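Local coordinates for protein rhamnosidase B (Bacillus sp., PDB 2OKX) that hydrolyses alpha-L-rhamnosides as a glycoside hydrolase of family 78, releasing terminal L-rhamnose from its substrates, at residues N587-G592 with G903-P908. Residues are numbered along the deposited sequence; the frame is centred on the assembly and turned at random.
Sequences NYYVFG and GVVPLP
Val-905 lays one methyl over the ring of Tyr-589: CG1 stands 4.2 Å from the ring centroid and 15° off its normal, a CH-pi contact. CG1 lies anti to the backbone N (chi1 179°), which sets the second methyl above and beyond the CD2-CE2 edge, on the same side, with Val-905 CG2 3.7 Å from Tyr-589 CD2. A beta-branched residue thus offers two methyls to one aromatic surface, while the tyrosine hydroxyl hydrogen-bonds to Val-879 O. Pro-906 follows, directed at the helix end. Its compact ring packs in van der Waals contact with two carbonyl oxygens, Pro-906 CG 3.5 Å from Tyr-588 O and Pro-906 CD 3.5 Å from Tyr-589 O. Gly-592, having no CB to press on the preceding carbonyl O, takes up a positive phi (89°) and lets the same ring lie against its CA, 3.6 Å from Pro-906 CG. A water donates to Pro-906 O and Tyr-588 O, a polar bridge where the segments share no direct hydrogen bond. The contact sets the C-terminal end of helix 577-590, in the six-hairpin glycosidase domain, the (alpha/alpha)6 barrel expected to carry the active site, against strand 900-906, which runs antiparallel between strands 538-541 and 912-921 in a sheet built mainly from the C-terminal region.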
loop_
_atom_site.group_PDB
_atom_site.type_symbol
_atom_site.label_atom_id
_atom_site.label_comp_id
_atom_site.label_asym_id
_atom_site.label_seq_id
_atom_site.Cartn_x
_atom_site.Cartn_y
_atom_site.Cartn_z
ATOM N N ASN A 587 -8.781 -9.327 -11.825
ATOM C CA ASN A 587 -8.463 -10.612 -11.218
ATOM C C ASN A 587 -9.320 -11.743 -11.798
ATOM O O ASN A 587 -8.817 -12.833 -12.072
ATOM C CB ASN A 587 -8.673 -10.528 -9.703
ATOM C CG ASN A 587 -9.028 -11.865 -9.088
ATOM O OD1 ASN A 587 -8.225 -12.797 -9.085
ATOM N ND2 ASN A 587 -10.249 -11.968 -8.567
ATOM N N TYR A 588 -10.611 -11.486 -11.983
ATOM C CA TYR A 588 -11.508 -12.509 -12.528
ATOM C C TYR A 588 -11.020 -12.997 -13.886
ATOM O O TYR A 588 -11.108 -14.186 -14.206
ATOM C CB TYR A 588 -12.939 -11.954 -12.682
ATOM C CG TYR A 588 -13.648 -11.620 -11.386
ATOM C CD1 TYR A 588 -14.587 -10.590 -11.337
ATOM C CD2 TYR A 588 -13.385 -12.327 -10.213
ATOM C CE1 TYR A 588 -15.241 -10.264 -10.156
ATOM C CE2 TYR A 588 -14.041 -12.010 -9.018
ATOM C CZ TYR A 588 -14.964 -10.973 -8.999
ATOM O OH TYR A 588 -15.584 -10.617 -7.823
ATOM N N TYR A 589 -10.509 -12.079 -14.698
ATOM C CA TYR A 589 -10.047 -12.466 -16.022
ATOM C C TYR A 589 -8.625 -13.009 -16.105
ATOM O O TYR A 589 -8.350 -13.874 -16.935
ATOM C CB TYR A 589 -10.214 -11.300 -17.003
ATOM C CG TYR A 589 -11.609 -11.220 -17.598
ATOM C CD1 TYR A 589 -12.705 -10.879 -16.809
ATOM C CD2 TYR A 589 -11.833 -11.522 -18.943
ATOM C CE1 TYR A 589 -13.998 -10.844 -17.343
ATOM C CE2 TYR A 589 -13.123 -11.487 -19.488
ATOM C CZ TYR A 589 -14.196 -11.148 -18.681
ATOM O OH TYR A 589 -15.468 -11.110 -19.208
ATOM N N VAL A 590 -7.725 -12.531 -15.253
ATOM C CA VAL A 590 -6.345 -13.007 -15.323
ATOM C C VAL A 590 -5.966 -14.122 -14.348
ATOM O O VAL A 590 -5.062 -14.907 -14.639
ATOM C CB VAL A 590 -5.344 -11.839 -15.158
ATOM C CG1 VAL A 590 -5.703 -10.713 -16.125
ATOM C CG2 VAL A 590 -5.332 -11.347 -13.729
ATOM N N PHE A 591 -6.650 -14.202 -13.207
ATOM C CA PHE A 591 -6.353 -15.238 -12.214
ATOM C C PHE A 591 -7.548 -16.121 -11.848
ATOM O O PHE A 591 -7.410 -17.341 -11.747
ATOM C CB PHE A 591 -5.786 -14.609 -10.939
ATOM C CG PHE A 591 -4.502 -13.865 -11.152
ATOM C CD1 PHE A 591 -3.426 -14.477 -11.780
ATOM C CD2 PHE A 591 -4.369 -12.547 -10.723
ATOM C CE1 PHE A 591 -2.231 -13.792 -11.981
ATOM C CE2 PHE A 591 -3.178 -11.851 -10.917
ATOM C CZ PHE A 591 -2.108 -12.476 -11.547
ATOM N N GLY A 592 -8.704 -15.500 -11.631
ATOM C CA GLY A 592 -9.910 -16.246 -11.292
ATOM C C GLY A 592 -10.157 -16.514 -9.815
ATOM O O GLY A 592 -10.993 -17.350 -9.467
ATOM N N GLY A 903 -7.187 -16.340 -25.948
ATOM C CA GLY A 903 -7.045 -16.183 -24.519
ATOM C C GLY A 903 -7.869 -17.206 -23.778
ATOM O O GLY A 903 -8.554 -18.034 -24.388
ATOM N N VAL A 904 -7.805 -17.122 -22.457
ATOM C CA VAL A 904 -8.502 -18.037 -21.577
ATOM C C VAL A 904 -9.012 -17.256 -20.377
ATOM O O VAL A 904 -8.286 -16.440 -19.804
ATOM C CB VAL A 904 -7.537 -19.137 -21.080
ATOM C CG1 VAL A 904 -8.265 -20.101 -20.138
ATOM C CG2 VAL A 904 -6.943 -19.878 -22.273
ATOM N N VAL A 905 -10.266 -17.496 -20.015
ATOM C CA VAL A 905 -10.877 -16.845 -18.866
ATOM C C VAL A 905 -11.252 -17.966 -17.903
ATOM O O VAL A 905 -11.983 -18.887 -18.267
ATOM C CB VAL A 905 -12.153 -16.063 -19.264
ATOM C CG1 VAL A 905 -12.786 -15.419 -18.035
ATOM C CG2 VAL A 905 -11.804 -14.995 -20.292
ATOM N N PRO A 906 -10.713 -17.931 -16.680
ATOM C CA PRO A 906 -11.058 -18.995 -15.736
ATOM C C PRO A 906 -12.492 -18.831 -15.244
ATOM O O PRO A 906 -13.051 -17.744 -15.312
ATOM C CB PRO A 906 -10.015 -18.836 -14.628
ATOM C CG PRO A 906 -9.652 -17.387 -14.685
ATOM C CD PRO A 906 -9.631 -17.075 -16.159
ATOM N N LEU A 907 -13.086 -19.919 -14.768
ATOM C CA LEU A 907 -14.459 -19.886 -14.274
ATOM C C LEU A 907 -14.475 -20.121 -12.769
ATOM O O LEU A 907 -13.744 -20.966 -12.259
ATOM C CB LEU A 907 -15.291 -20.960 -14.971
ATOM C CG LEU A 907 -15.461 -20.808 -16.485
ATOM C CD1 LEU A 907 -15.950 -22.113 -17.067
ATOM C CD2 LEU A 907 -16.426 -19.670 -16.791
ATOM N N PRO A 908 -15.331 -19.391 -12.040
ATOM C CA PRO A 908 -15.395 -19.562 -10.584
ATOM C C PRO A 908 -15.772 -20.969 -10.129
ATOM O O PRO A 908 -15.304 -21.430 -9.090
ATOM C CB PRO A 908 -16.412 -18.503 -10.151
ATOM C CG PRO A 908 -17.299 -18.368 -11.337
ATOM C CD PRO A 908 -16.339 -18.424 -12.509
HETATM O O HOH W 1 -13.020 -15.886 -13.276
#